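Local atomic coordinates of beta-fructofuranosidase (Bifidobacterium adolescentis, PDB entry 6NOB), a protein that probably hydrolyses terminal beta-D-fructofuranoside residues of sugars such as sucrose, as a glycoside hydrolase of family 32. Residues F402-W407 / S426-F431; R372-P377 / G390-Y395; Q314-W319 / F366-A371; T386-A391 / R406-D411. All blocks are in the same frame, centred on the assembly; numbering follows the deposited sequence.

Contact 1: residues F402-W407 / S426-F431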
loop_
_atom_site.group_PDB
_atom_site.type_symbol
_atom_site.label_atom_id
_atom_site.label_comp_id
_atom_site.label_asym_id
_atom_site.label_seq_id
_atom_site.Cartn_x
_atom_site.Cartn_y
_atom_site.Cartn_z
ATOM N N PHE A 402 9.024 -13.279 3.008
ATOM C CA PHE A 402 9.189 -12.418 4.173
ATOM C C PHE A 402 7.952 -11.551 4.382
ATOM O O PHE A 402 7.490 -10.886 3.451
ATOM C CB PHE A 402 10.430 -11.541 3.987
ATOM C CG PHE A 402 10.754 -10.659 5.163
ATOM C CD1 PHE A 402 11.077 -11.206 6.396
ATOM C CD2 PHE A 402 10.783 -9.280 5.021
ATOM C CE1 PHE A 402 11.398 -10.390 7.473
ATOM C CE2 PHE A 402 11.104 -8.459 6.091
ATOM C CZ PHE A 402 11.410 -9.016 7.319
ATOM N N GLN A 403 7.424 -11.568 5.606
ATOM C CA GLN A 403 6.310 -10.715 6.032
ATOM C C GLN A 403 5.123 -10.821 5.071
ATOM O O GLN A 403 4.656 -9.844 4.481
ATOM C CB GLN A 403 6.773 -9.263 6.206
ATOM C CG GLN A 403 7.900 -9.117 7.233
ATOM C CD GLN A 403 8.132 -7.685 7.702
ATOM O OE1 GLN A 403 8.771 -7.459 8.733
ATOM N NE2 GLN A 403 7.619 -6.714 6.952
ATOM N N GLN A 404 4.637 -12.051 4.930
ATOM C CA GLN A 404 3.453 -12.309 4.129
ATOM C C GLN A 404 2.204 -11.790 4.833
ATOM O O GLN A 404 2.158 -11.674 6.061
ATOM C CB GLN A 404 3.317 -13.806 3.864
ATOM C CG GLN A 404 4.309 -14.343 2.860
ATOM C CD GLN A 404 3.878 -14.078 1.432
ATOM O OE1 GLN A 404 4.033 -12.968 0.921
ATOM N NE2 GLN A 404 3.324 -15.098 0.783
ATOM N N VAL A 405 1.188 -11.471 4.039
ATOM C CA VAL A 405 -0.104 -11.019 4.542
ATOM C C VAL A 405 -1.040 -12.221 4.577
ATOM O O VAL A 405 -1.252 -12.879 3.552
ATOM C CB VAL A 405 -0.675 -9.889 3.673
ATOM C CG1 VAL A 405 -2.102 -9.571 4.086
ATOM C CG2 VAL A 405 0.208 -8.652 3.773
ATOM N N ARG A 406 -1.595 -12.512 5.751
ATOM C CA ARG A 406 -2.437 -13.683 5.959
ATOM C C ARG A 406 -3.899 -13.273 6.085
ATOM O O ARG A 406 -4.215 -12.249 6.701
ATOM C CB ARG A 406 -2.003 -14.444 7.217
ATOM C CG ARG A 406 -2.614 -15.822 7.357
ATOM C CD ARG A 406 -1.708 -16.763 8.141
ATOM N NE ARG A 406 -2.078 -18.160 7.927
ATOM C CZ ARG A 406 -1.632 -18.905 6.921
ATOM N NH1 ARG A 406 -0.790 -18.389 6.035
ATOM N NH2 ARG A 406 -2.028 -20.167 6.798
ATOM N N TRP A 407 -4.791 -14.075 5.504
ATOM C CA TRP A 407 -6.223 -13.921 5.714
ATOM C C TRP A 407 -6.756 -15.083 6.546
ATOM O O TRP A 407 -6.253 -16.207 6.472
ATOM C CB TRP A 407 -6.996 -13.822 4.388
ATOM C CG TRP A 407 -6.892 -15.015 3.468
ATOM C CD1 TRP A 407 -6.072 -15.141 2.384
ATOM C CD2 TRP A 407 -7.654 -16.233 3.535
ATOM N NE1 TRP A 407 -6.266 -16.359 1.780
ATOM C CE2 TRP A 407 -7.229 -17.049 2.466
ATOM C CE3 TRP A 407 -8.644 -16.714 4.398
ATOM C CZ2 TRP A 407 -7.763 -18.318 2.236
ATOM C CZ3 TRP A 407 -9.170 -17.978 4.169
ATOM C CH2 TRP A 407 -8.727 -18.764 3.096
ATOM N N SER A 426 -7.311 -20.498 6.847
ATOM C CA SER A 426 -6.331 -19.425 6.742
ATOM C C SER A 426 -5.366 -19.745 5.610
ATOM O O SER A 426 -5.115 -20.912 5.306
ATOM C CB SER A 426 -5.572 -19.231 8.060
ATOM O OG SER A 426 -4.316 -19.889 8.045
ATOM N N ASP A 427 -4.833 -18.697 4.988
ATOM C CA ASP A 427 -3.858 -18.838 3.907
ATOM C C ASP A 427 -3.301 -17.455 3.588
ATOM O O ASP A 427 -3.724 -16.446 4.161
ATOM C CB ASP A 427 -4.474 -19.480 2.664
ATOM C CG ASP A 427 -3.495 -20.367 1.925
ATOM O OD1 ASP A 427 -2.290 -20.034 1.913
ATOM O OD2 ASP A 427 -3.932 -21.394 1.368
ATOM N N TRP A 428 -2.348 -17.418 2.655
ATOM C CA TRP A 428 -1.749 -16.164 2.220
ATOM C C TRP A 428 -2.629 -15.469 1.187
ATOM O O TRP A 428 -3.265 -16.120 0.353
ATOM C CB TRP A 428 -0.362 -16.408 1.622
ATOM C CG TRP A 428 0.630 -17.076 2.541
ATOM C CD1 TRP A 428 1.391 -18.175 2.260
ATOM C CD2 TRP A 428 0.980 -16.679 3.875
ATOM N NE1 TRP A 428 2.186 -18.491 3.336
ATOM C CE2 TRP A 428 1.951 -17.589 4.340
ATOM C CE3 TRP A 428 0.560 -15.649 4.724
ATOM C CZ2 TRP A 428 2.509 -17.498 5.613
ATOM C CZ3 TRP A 428 1.119 -15.559 5.987
ATOM C CH2 TRP A 428 2.082 -16.478 6.418
ATOM N N CYS A 429 -2.647 -14.132 1.238
ATOM C CA CYS A 429 -3.356 -13.350 0.227
ATOM C C CYS A 429 -2.630 -13.363 -1.111
ATOM O O CYS A 429 -3.267 -13.218 -2.161
ATOM C CB CYS A 429 -3.522 -11.901 0.687
ATOM S SG CYS A 429 -4.563 -11.643 2.140
ATOM N N ASP A 430 -1.309 -13.518 -1.096
ATOM C CA ASP A 430 -0.495 -13.382 -2.300
ATOM C C ASP A 430 0.719 -14.286 -2.161
ATOM O O ASP A 430 1.501 -14.124 -1.220
ATOM C CB ASP A 430 -0.071 -11.926 -2.504
ATOM C CG ASP A 430 0.468 -11.665 -3.895
ATOM O OD1 ASP A 430 1.575 -12.153 -4.209
ATOM O OD2 ASP A 430 -0.221 -10.971 -4.674
ATOM N N PHE A 431 0.882 -15.227 -3.090
ATOM C CA PHE A 431 1.939 -16.224 -2.975
ATOM C C PHE A 431 3.266 -15.761 -3.569
ATOM O O PHE A 431 4.202 -16.563 -3.660
ATOM C CB PHE A 431 1.492 -17.559 -3.598
ATOM C CG PHE A 431 1.378 -17.555 -5.105
ATOM C CD1 PHE A 431 2.489 -17.788 -5.906
ATOM C CD2 PHE A 431 0.145 -17.388 -5.718
ATOM C CE1 PHE A 431 2.380 -17.805 -7.289
ATOM C CE2 PHE A 431 0.026 -17.409 -7.101
ATOM C CZ PHE A 431 1.144 -17.617 -7.888
HETATM O O HOH W 1 0.063 -12.892 1.257
HETATM O O HOH W 2 -0.856 -20.576 4.328
#

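Contact 2: residues R372-P377 / G390-Y395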
loop_
_atom_site.group_PDB
_atom_site.type_symbol
_atom_site.label_atom_id
_atom_site.label_comp_id
_atom_site.label_asym_id
_atom_site.label_seq_id
_atom_site.Cartn_x
_atom_site.Cartn_y
_atom_site.Cartn_z
ATOM N N ARG A 372 6.863 -11.038 15.182
ATOM C CA ARG A 372 6.958 -9.982 16.186
ATOM C C ARG A 372 5.585 -9.421 16.534
ATOM O O ARG A 372 5.211 -9.349 17.712
ATOM C CB ARG A 372 7.872 -8.858 15.702
ATOM C CG ARG A 372 7.901 -7.678 16.665
ATOM C CD ARG A 372 8.468 -6.426 16.031
ATOM N NE ARG A 372 8.460 -5.307 16.969
ATOM C CZ ARG A 372 9.487 -4.984 17.748
ATOM N NH1 ARG A 372 10.605 -5.695 17.696
ATOM N NH2 ARG A 372 9.397 -3.952 18.576
ATOM N N THR A 373 4.823 -9.015 15.524
ATOM C CA THR A 373 3.567 -8.310 15.739
ATOM C C THR A 373 2.836 -8.218 14.407
ATOM O O THR A 373 3.382 -8.551 13.351
ATOM C CB THR A 373 3.807 -6.916 16.334
ATOM O OG1 THR A 373 2.565 -6.352 16.774
ATOM C CG2 THR A 373 4.445 -5.994 15.305
ATOM N N TYR A 374 1.587 -7.771 14.473
ATOM C CA TYR A 374 0.793 -7.541 13.278
ATOM C C TYR A 374 1.100 -6.168 12.689
ATOM O O TYR A 374 1.586 -5.263 13.371
ATOM C CB TYR A 374 -0.701 -7.629 13.594
ATOM C CG TYR A 374 -1.320 -8.995 13.427
ATOM C CD1 TYR A 374 -1.229 -9.684 12.222
ATOM C CD2 TYR A 374 -2.017 -9.589 14.470
ATOM C CE1 TYR A 374 -1.807 -10.933 12.070
ATOM C CE2 TYR A 374 -2.598 -10.836 14.326
ATOM C CZ TYR A 374 -2.492 -11.501 13.125
ATOM O OH TYR A 374 -3.070 -12.743 12.984
ATOM N N GLU A 375 0.799 -6.025 11.402
ATOM C CA GLU A 375 0.773 -4.732 10.740
ATOM C C GLU A 375 -0.408 -4.707 9.778
ATOM O O GLU A 375 -0.727 -5.720 9.151
ATOM C CB GLU A 375 2.085 -4.446 9.991
ATOM C CG GLU A 375 3.199 -3.925 10.895
ATOM C CD GLU A 375 4.356 -3.312 10.127
ATOM O OE1 GLU A 375 4.802 -3.919 9.130
ATOM O OE2 GLU A 375 4.821 -2.222 10.524
ATOM N N CYS A 376 -1.066 -3.550 9.693
ATOM C CA CYS A 376 -2.167 -3.289 8.770
ATOM C C CYS A 376 -3.269 -4.340 8.868
ATOM O O CYS A 376 -3.470 -5.119 7.928
ATOM C CB CYS A 376 -1.639 -3.205 7.335
ATOM S SG CYS A 376 -0.388 -1.910 7.106
ATOM N N PRO A 377 -4.008 -4.385 9.972
ATOM C CA PRO A 377 -5.095 -5.356 10.101
ATOM C C PRO A 377 -6.353 -4.874 9.392
ATOM O O PRO A 377 -6.472 -3.719 8.981
ATOM C CB PRO A 377 -5.309 -5.430 11.613
ATOM C CG PRO A 377 -5.003 -4.040 12.072
ATOM C CD PRO A 377 -3.885 -3.543 11.175
ATOM N N GLY A 390 -4.160 -9.624 7.972
ATOM C CA GLY A 390 -3.073 -8.956 8.663
ATOM C C GLY A 390 -1.730 -9.497 8.230
ATOM O O GLY A 390 -1.622 -10.616 7.722
ATOM N N ALA A 391 -0.699 -8.682 8.443
ATOM C CA ALA A 391 0.662 -9.007 8.044
ATOM C C ALA A 391 1.499 -9.384 9.261
ATOM O O ALA A 391 1.318 -8.844 10.355
ATOM C CB ALA A 391 1.307 -7.829 7.311
ATOM N N LEU A 392 2.433 -10.312 9.056
ATOM C CA LEU A 392 3.226 -10.898 10.133
ATOM C C LEU A 392 4.648 -10.348 10.077
ATOM O O LEU A 392 5.426 -10.706 9.188
ATOM C CB LEU A 392 3.216 -12.420 10.033
ATOM C CG LEU A 392 1.824 -13.034 10.173
ATOM C CD1 LEU A 392 1.821 -14.489 9.731
ATOM C CD2 LEU A 392 1.331 -12.903 11.605
ATOM N N MET A 393 4.988 -9.494 11.040
ATOM C CA MET A 393 6.288 -8.838 11.042
ATOM C C MET A 393 7.402 -9.814 11.396
ATOM O O MET A 393 7.239 -10.688 12.252
ATOM C CB MET A 393 6.301 -7.682 12.038
ATOM C CG MET A 393 5.795 -6.365 11.496
ATOM S SD MET A 393 6.644 -4.978 12.277
ATOM C CE MET A 393 8.213 -5.009 11.416
ATOM N N HIS A 394 8.545 -9.646 10.732
ATOM C CA HIS A 394 9.779 -10.348 11.085
ATOM C C HIS A 394 9.598 -11.863 11.033
ATOM O O HIS A 394 10.103 -12.599 11.884
ATOM C CB HIS A 394 10.286 -9.909 12.460
ATOM C CG HIS A 394 10.676 -8.465 12.523
ATOM N ND1 HIS A 394 10.936 -7.816 13.711
ATOM C CD2 HIS A 394 10.853 -7.547 11.546
ATOM C CE1 HIS A 394 11.254 -6.558 13.462
ATOM N NE2 HIS A 394 11.212 -6.369 12.155
ATOM N N TYR A 395 8.871 -12.332 10.024
ATOM C CA TYR A 395 8.633 -13.756 9.850
ATOM C C TYR A 395 8.752 -14.107 8.377
ATOM O O TYR A 395 8.125 -13.464 7.529
ATOM C CB TYR A 395 7.251 -14.163 10.377
ATOM C CG TYR A 395 6.875 -15.592 10.047
ATOM C CD1 TYR A 395 7.405 -16.656 10.771
ATOM C CD2 TYR A 395 5.993 -15.877 9.008
ATOM C CE1 TYR A 395 7.067 -17.965 10.470
ATOM C CE2 TYR A 395 5.649 -17.183 8.698
ATOM C CZ TYR A 395 6.188 -18.223 9.432
ATOM O OH TYR A 395 5.850 -19.524 9.127
HETATM O O HOH W 3 11.205 -8.164 16.600
#

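Contact 3: residues Q314-W319 / F366-A371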
loop_
_atom_site.group_PDB
_atom_site.type_symbol
_atom_site.label_atom_id
_atom_site.label_comp_id
_atom_site.label_asym_id
_atom_site.label_seq_id
_atom_site.Cartn_x
_atom_site.Cartn_y
_atom_site.Cartn_z
ATOM N N GLN A 314 -2.817 -22.560 12.313
ATOM C CA GLN A 314 -2.036 -23.090 11.200
ATOM C C GLN A 314 -0.627 -22.507 11.223
ATOM O O GLN A 314 -0.443 -21.291 11.320
ATOM C CB GLN A 314 -2.705 -22.802 9.858
ATOM C CG GLN A 314 -2.226 -23.758 8.761
ATOM C CD GLN A 314 -2.523 -23.275 7.354
ATOM O OE1 GLN A 314 -3.607 -22.763 7.070
ATOM N NE2 GLN A 314 -1.552 -23.436 6.460
ATOM N N ASN A 315 0.366 -23.386 11.138
ATOM C CA ASN A 315 1.771 -23.016 11.256
ATOM C C ASN A 315 2.445 -23.291 9.919
ATOM O O ASN A 315 2.633 -24.452 9.543
ATOM C CB ASN A 315 2.439 -23.797 12.386
ATOM C CG ASN A 315 3.803 -23.250 12.754
ATOM O OD1 ASN A 315 4.546 -22.767 11.901
ATOM N ND2 ASN A 315 4.136 -23.322 14.037
ATOM N N THR A 316 2.816 -22.228 9.209
ATOM C CA THR A 316 3.472 -22.375 7.916
ATOM C C THR A 316 4.949 -22.740 8.038
ATOM O O THR A 316 5.651 -22.754 7.022
ATOM C CB THR A 316 3.298 -21.100 7.081
ATOM O OG1 THR A 316 3.762 -19.968 7.817
ATOM C CG2 THR A 316 1.832 -20.900 6.723
ATOM N N GLY A 317 5.423 -23.050 9.244
ATOM C CA GLY A 317 6.721 -23.676 9.419
ATOM C C GLY A 317 7.918 -22.833 9.045
ATOM O O GLY A 317 8.949 -23.381 8.644
ATOM N N GLY A 318 7.820 -21.519 9.175
ATOM C CA GLY A 318 8.914 -20.622 8.859
ATOM C C GLY A 318 9.805 -20.337 10.048
ATOM O O GLY A 318 9.944 -21.155 10.963
ATOM N N TRP A 319 10.416 -19.152 10.041
ATOM C CA TRP A 319 11.355 -18.780 11.090
ATOM C C TRP A 319 11.318 -17.275 11.314
ATOM O O TRP A 319 10.800 -16.513 10.494
ATOM C CB TRP A 319 12.783 -19.232 10.755
ATOM C CG TRP A 319 13.384 -18.575 9.539
ATOM C CD1 TRP A 319 14.133 -17.433 9.509
ATOM C CD2 TRP A 319 13.310 -19.040 8.182
ATOM N NE1 TRP A 319 14.520 -17.152 8.220
ATOM C CE2 TRP A 319 14.029 -18.123 7.386
ATOM C CE3 TRP A 319 12.700 -20.135 7.564
ATOM C CZ2 TRP A 319 14.156 -18.269 6.007
ATOM C CZ3 TRP A 319 12.828 -20.280 6.191
ATOM C CH2 TRP A 319 13.550 -19.351 5.429
ATOM N N PHE A 366 -1.441 -17.852 16.894
ATOM C CA PHE A 366 -0.499 -18.714 17.596
ATOM C C PHE A 366 0.244 -19.648 16.654
ATOM O O PHE A 366 1.338 -20.109 16.996
ATOM C CB PHE A 366 -1.214 -19.520 18.680
ATOM C CG PHE A 366 -1.201 -18.854 20.022
ATOM C CD1 PHE A 366 -2.163 -17.910 20.351
ATOM C CD2 PHE A 366 -0.212 -19.149 20.950
ATOM C CE1 PHE A 366 -2.147 -17.284 21.584
ATOM C CE2 PHE A 366 -0.190 -18.528 22.183
ATOM C CZ PHE A 366 -1.159 -17.595 22.501
ATOM N N GLY A 367 -0.318 -19.933 15.477
ATOM C CA GLY A 367 0.434 -20.668 14.477
ATOM C C GLY A 367 1.686 -19.935 14.042
ATOM O O GLY A 367 2.678 -20.563 13.664
ATOM N N HIS A 368 1.667 -18.608 14.104
ATOM C CA HIS A 368 2.808 -17.772 13.754
ATOM C C HIS A 368 3.211 -16.892 14.931
ATOM O O HIS A 368 3.513 -15.707 14.774
ATOM C CB HIS A 368 2.501 -16.930 12.520
ATOM C CG HIS A 368 2.151 -17.743 11.314
ATOM N ND1 HIS A 368 0.861 -17.854 10.838
ATOM C CD2 HIS A 368 2.920 -18.500 10.496
ATOM C CE1 HIS A 368 0.853 -18.638 9.775
ATOM N NE2 HIS A 368 2.090 -19.043 9.546
ATOM N N GLN A 369 3.233 -17.475 16.131
ATOM C CA GLN A 369 3.516 -16.700 17.332
ATOM C C GLN A 369 4.954 -16.206 17.399
ATOM O O GLN A 369 5.240 -15.304 18.194
ATOM C CB GLN A 369 3.189 -17.526 18.574
ATOM C CG GLN A 369 4.203 -18.588 18.910
ATOM C CD GLN A 369 4.055 -19.077 20.334
ATOM O OE1 GLN A 369 3.576 -20.186 20.576
ATOM N NE2 GLN A 369 4.458 -18.245 21.287
ATOM N N ILE A 370 5.863 -16.760 16.594
ATOM C CA ILE A 370 7.224 -16.237 16.581
ATOM C C ILE A 370 7.321 -14.922 15.818
ATOM O O ILE A 370 8.325 -14.212 15.954
ATOM C CB ILE A 370 8.214 -17.261 16.000
ATOM C CG1 ILE A 370 7.830 -17.638 14.568
ATOM C CG2 ILE A 370 8.276 -18.499 16.878
ATOM C CD1 ILE A 370 8.830 -18.562 13.905
ATOM N N ALA A 371 6.315 -14.573 15.018
ATOM C CA ALA A 371 6.302 -13.261 14.389
ATOM C C ALA A 371 6.222 -12.177 15.458
ATOM O O ALA A 371 5.605 -12.360 16.512
ATOM C CB ALA A 371 5.129 -13.137 13.415
#

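Contact 4: residues T386-A391 / R406-D411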
loop_
_atom_site.group_PDB
_atom_site.type_symbol
_atom_site.label_atom_id
_atom_site.label_comp_id
_atom_site.label_asym_id
_atom_site.label_seq_id
_atom_site.Cartn_x
_atom_site.Cartn_y
_atom_site.Cartn_z
ATOM N N THR A 386 -17.032 -13.887 8.039
ATOM C CA THR A 386 -16.150 -12.877 8.613
ATOM C C THR A 386 -14.704 -13.185 8.242
ATOM O O THR A 386 -14.257 -14.331 8.358
ATOM C CB THR A 386 -16.302 -12.823 10.133
ATOM O OG1 THR A 386 -17.639 -12.431 10.475
ATOM C CG2 THR A 386 -15.321 -11.821 10.732
ATOM N N VAL A 387 -13.976 -12.162 7.797
ATOM C CA VAL A 387 -12.605 -12.316 7.322
ATOM C C VAL A 387 -11.710 -11.332 8.061
ATOM O O VAL A 387 -12.029 -10.140 8.147
ATOM C CB VAL A 387 -12.498 -12.094 5.801
ATOM C CG1 VAL A 387 -11.056 -12.263 5.342
ATOM C CG2 VAL A 387 -13.422 -13.047 5.050
ATOM N N ALA A 388 -10.591 -11.827 8.586
ATOM C CA ALA A 388 -9.536 -10.988 9.134
ATOM C C ALA A 388 -8.296 -11.100 8.257
ATOM O O ALA A 388 -7.954 -12.190 7.785
ATOM C CB ALA A 388 -9.195 -11.377 10.575
ATOM N N VAL A 389 -7.634 -9.966 8.034
ATOM C CA VAL A 389 -6.447 -9.882 7.189
ATOM C C VAL A 389 -5.382 -9.096 7.942
ATOM O O VAL A 389 -5.669 -8.029 8.495
ATOM C CB VAL A 389 -6.760 -9.212 5.835
ATOM C CG1 VAL A 389 -5.511 -9.116 4.985
ATOM C CG2 VAL A 389 -7.850 -9.976 5.094
ATOM N N GLY A 390 -4.160 -9.624 7.972
ATOM C CA GLY A 390 -3.073 -8.956 8.663
ATOM C C GLY A 390 -1.730 -9.497 8.230
ATOM O O GLY A 390 -1.622 -10.616 7.722
ATOM N N ALA A 391 -0.699 -8.682 8.443
ATOM C CA ALA A 391 0.662 -9.007 8.044
ATOM C C ALA A 391 1.499 -9.384 9.261
ATOM O O ALA A 391 1.318 -8.844 10.355
ATOM C CB ALA A 391 1.307 -7.829 7.311
ATOM N N ARG A 406 -1.595 -12.512 5.751
ATOM C CA ARG A 406 -2.437 -13.683 5.959
ATOM C C ARG A 406 -3.899 -13.273 6.085
ATOM O O ARG A 406 -4.215 -12.249 6.701
ATOM C CB ARG A 406 -2.003 -14.444 7.217
ATOM C CG ARG A 406 -2.614 -15.822 7.357
ATOM C CD ARG A 406 -1.708 -16.763 8.141
ATOM N NE ARG A 406 -2.078 -18.160 7.927
ATOM C CZ ARG A 406 -1.632 -18.905 6.921
ATOM N NH1 ARG A 406 -0.790 -18.389 6.035
ATOM N NH2 ARG A 406 -2.028 -20.167 6.798
ATOM N N TRP A 407 -4.791 -14.075 5.504
ATOM C CA TRP A 407 -6.223 -13.921 5.714
ATOM C C TRP A 407 -6.756 -15.083 6.546
ATOM O O TRP A 407 -6.253 -16.207 6.472
ATOM C CB TRP A 407 -6.996 -13.822 4.388
ATOM C CG TRP A 407 -6.892 -15.015 3.468
ATOM C CD1 TRP A 407 -6.072 -15.141 2.384
ATOM C CD2 TRP A 407 -7.654 -16.233 3.535
ATOM N NE1 TRP A 407 -6.266 -16.359 1.780
ATOM C CE2 TRP A 407 -7.229 -17.049 2.466
ATOM C CE3 TRP A 407 -8.644 -16.714 4.398
ATOM C CZ2 TRP A 407 -7.763 -18.318 2.236
ATOM C CZ3 TRP A 407 -9.170 -17.978 4.169
ATOM C CH2 TRP A 407 -8.727 -18.764 3.096
ATOM N N TYR A 408 -7.780 -14.790 7.346
ATOM C CA TYR A 408 -8.408 -15.772 8.225
ATOM C C TYR A 408 -9.915 -15.639 8.076
ATOM O O TYR A 408 -10.461 -14.551 8.286
ATOM C CB TYR A 408 -8.006 -15.559 9.691
ATOM C CG TYR A 408 -6.547 -15.224 9.937
ATOM C CD1 TYR A 408 -6.044 -13.957 9.662
ATOM C CD2 TYR A 408 -5.681 -16.168 10.477
ATOM C CE1 TYR A 408 -4.721 -13.649 9.896
ATOM C CE2 TYR A 408 -4.354 -15.867 10.717
ATOM C CZ TYR A 408 -3.879 -14.606 10.425
ATOM O OH TYR A 408 -2.558 -14.300 10.663
ATOM N N ALA A 409 -10.588 -16.734 7.732
ATOM C CA ALA A 409 -12.021 -16.723 7.476
ATOM C C ALA A 409 -12.743 -17.631 8.464
ATOM O O ALA A 409 -12.265 -18.724 8.780
ATOM C CB ALA A 409 -12.330 -17.162 6.039
ATOM N N GLY A 410 -13.894 -17.176 8.941
ATOM C CA GLY A 410 -14.652 -17.961 9.895
ATOM C C GLY A 410 -15.879 -17.223 10.378
ATOM O O GLY A 410 -16.391 -16.328 9.703
ATOM N N ASP A 411 -16.350 -17.611 11.560
ATOM C CA ASP A 411 -17.548 -17.043 12.162
ATOM C C ASP A 411 -17.167 -16.211 13.378
ATOM O O ASP A 411 -16.447 -16.688 14.263
ATOM C CB ASP A 411 -18.531 -18.141 12.567
ATOM C CG ASP A 411 -18.778 -19.141 11.457
ATOM O OD1 ASP A 411 -18.815 -18.730 10.279
ATOM O OD2 ASP A 411 -18.933 -20.342 11.763
#

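Contact 1: residues F402-W407 / S426-F431
The antiparallel hairpin of strands 405-415 and 418-428 has its open end here, where Gln404 and Arg406 sandwich the indole of Trp428. Arg406 covers one face. Arg406 CZ lies 4.3 Å from the centroid of the six-membered ring of Trp428, almost on the ring normal, which makes a cation-pi contact. The guanidinium stands nearly upright on the indole, the two planes 80° apart. Arg406 NH1 therefore dips onto the ring and reaches 3.3 Å from Trp428 CD2. An extended chain with CG anti to the backbone N (chi1 -168°) carries the group there. On the other face, Gln404 CB makes a CH-pi contact, 3.5 Å from the centroid of the same Trp428 ring. The Gln404 chain then bends, and NE2 donates to Asp430 O at 2.9 Å. Arg406 NE makes a weak hydrogen bond to Ser426 OG, 2.8 Å away, and that hydroxyl also lies beside the side chain of Gln314. The backbones pair through Trp407 N to Asp427 O at 2.9 Å and Cys429 N to Val405 O at 3.0 Å. The Trp407 ring lies against Asp427, with CZ2 3.5 Å from Asp427 CB. A water joins Arg406 NH2 to Asp427 OD1, and Asp427 OD2 forms a salt bridge with Arg484. The buried arginine charge is thus met by an aromatic face, a hydroxyl and a water-linked carboxylate, which probably eases the cost of burying it.

Contact 2: residues R372-P377 / G390-Y395
The carbonyl oxygen of Ala391 takes two hydrogens from the facing chain. Glu375 N donates to Ala391 O at 3.1 Å, and Tyr374 CA makes a CA-H...O contact with the same oxygen at 3.2 Å. In return, Ala391 N donates to Glu375 O at 3.0 Å. Further along, Met393 N bonds to Thr373 O and Arg372 N to Met393 O. The Met393 side chain folds over and crosses Glu375 obliquely, with Met393 SD 3.6 Å from Glu375 CD. The Glu375 carboxylate forms a salt bridge through OE2 with Arg268, and it lies beside a bound PEG. Residues 375-377 match the Glu-Cys-Pro signature of family 32, whose glutamate serves as the acid/base in relatives. On the other face of the sheet, Tyr374 and Leu392 run side by side, with CE1 of the tyrosine 3.7 Å from Leu392 CD2. A water links Arg372 NH1, at 2.8 Å, to His394 ND1, while Arg372 also forms salt bridges with Glu231 and Asp266. Strand 374-375 thus pairs with strand 385-396. Tyr374 rests on strands 285-295 and 357-365, Pro377 on 268-273 and 285-295, and Tyr374 OH bonds to Tyr408 OH on strand 405-415.

Contact 3: residues Q314-W319 / F366-A371
The side chains of Thr316 and His368 cross at about a right angle, and the threonine hydroxyl comes to the edge of the imidazole, near its plane. Thr316 OG1 and His368 NE2 are 2.6 Å apart and hydrogen-bonded, and either could be the donor. Thr316 holds its hydroxyl between the backbone N and the carbonyl carbon (chi1 55°), while CG2 also comes to 3.4 Å from His368 NE2. The same hydroxyl bonds to Tyr395 OH. At the other nitrogen, His368 ND1 bonds to Asp365. The ring is thus gripped through both nitrogens, which should fix its rotation. Gln314 O approaches the ring obliquely, 3.3 Å from His368 CE1. Gln314 O also receives a CA-H...O contact from Gly367 CA at 3.3 Å. Asn315 lays its amide beside Gly367 O, with CG 3.1 Å from that oxygen, but no hydrogen bond forms between them. Asn315 OD1 instead accepts from Gly317 N at 2.8 Å, an Asx turn that curls the 314-319 loop. Ile370, in the type I turn from His368 to Ala371, points at the far end of that loop, and its CD1 lies 3.8 Å from Trp319 CA. Both segments are mostly irregular, though Trp319 begins strand 319-320, paired with strand 385-396. They cover part of that sheet, which also holds strand 405-415. His368 packs on Leu392 and Arg406, and its ring meets those of Tyr395 and Trp428.

Contact 4: residues T386-A391 / R406-D411
Val389 holds CG1 anti to the backbone N (chi1 179°), which turns CG2 toward Trp407 and leaves it 4.0 Å from Trp407 CB. Tyr408 has CG beside its own N (chi1 -41°), and this brings the ring edge to Ala388. Tyr408 CD1 is 3.2 Å from Ala388 O, near the ring plane, and 4.2 Å from Ala388 CB. The backbones of these two residues form a hydrogen-bonded antiparallel pair. Tyr408 N donates to Ala388 O at 2.6 Å, and Ala388 N to Tyr408 O at 2.7 Å. Gly390 with Arg406 and Thr386 with Gly410 pair in the same way, and Arg406 N reaches Gly390 O at 2.7 Å. Strands 385-396 and 405-415 form a hairpin; within it, segments 386-391 and 406-411 run 163° apart in direction. The two are the middle strands of a four-stranded antiparallel unit with 377-382 and 418-428, consistent with one blade of the five-bladed propeller of family 32. Val387, Val389, Trp407 and Ala409 share one face, where the valines meet Phe380 of strand 377-382. Thr386, Ala388 and Tyr408 lie on the other. There Ala388 and Tyr408 pack on Leu363 of strand 357-365, and Tyr408 OH bonds to Asp365.

From the N terminus, contact 3 comes first. It closes a loop of 46 residues that contains strands 337-347 and 357-365. Contact 2 opens directly after it and folds strand 374-375 back onto strand 385-396. Contact 4 begins on the stretch where contact 2 ends, and they share Gly390 and Ala391. Contact 1 begins where contact 4 ends, and they share Arg406 and Trp407. Contacts 2 and 1 follow in series. Contacts 2, 4 and 1 thus step from strand to strand across one sheet. Contact 3 joins this sheet through Tyr395, at the end of contact 2, and through Arg406, which contacts 1 and 4 share.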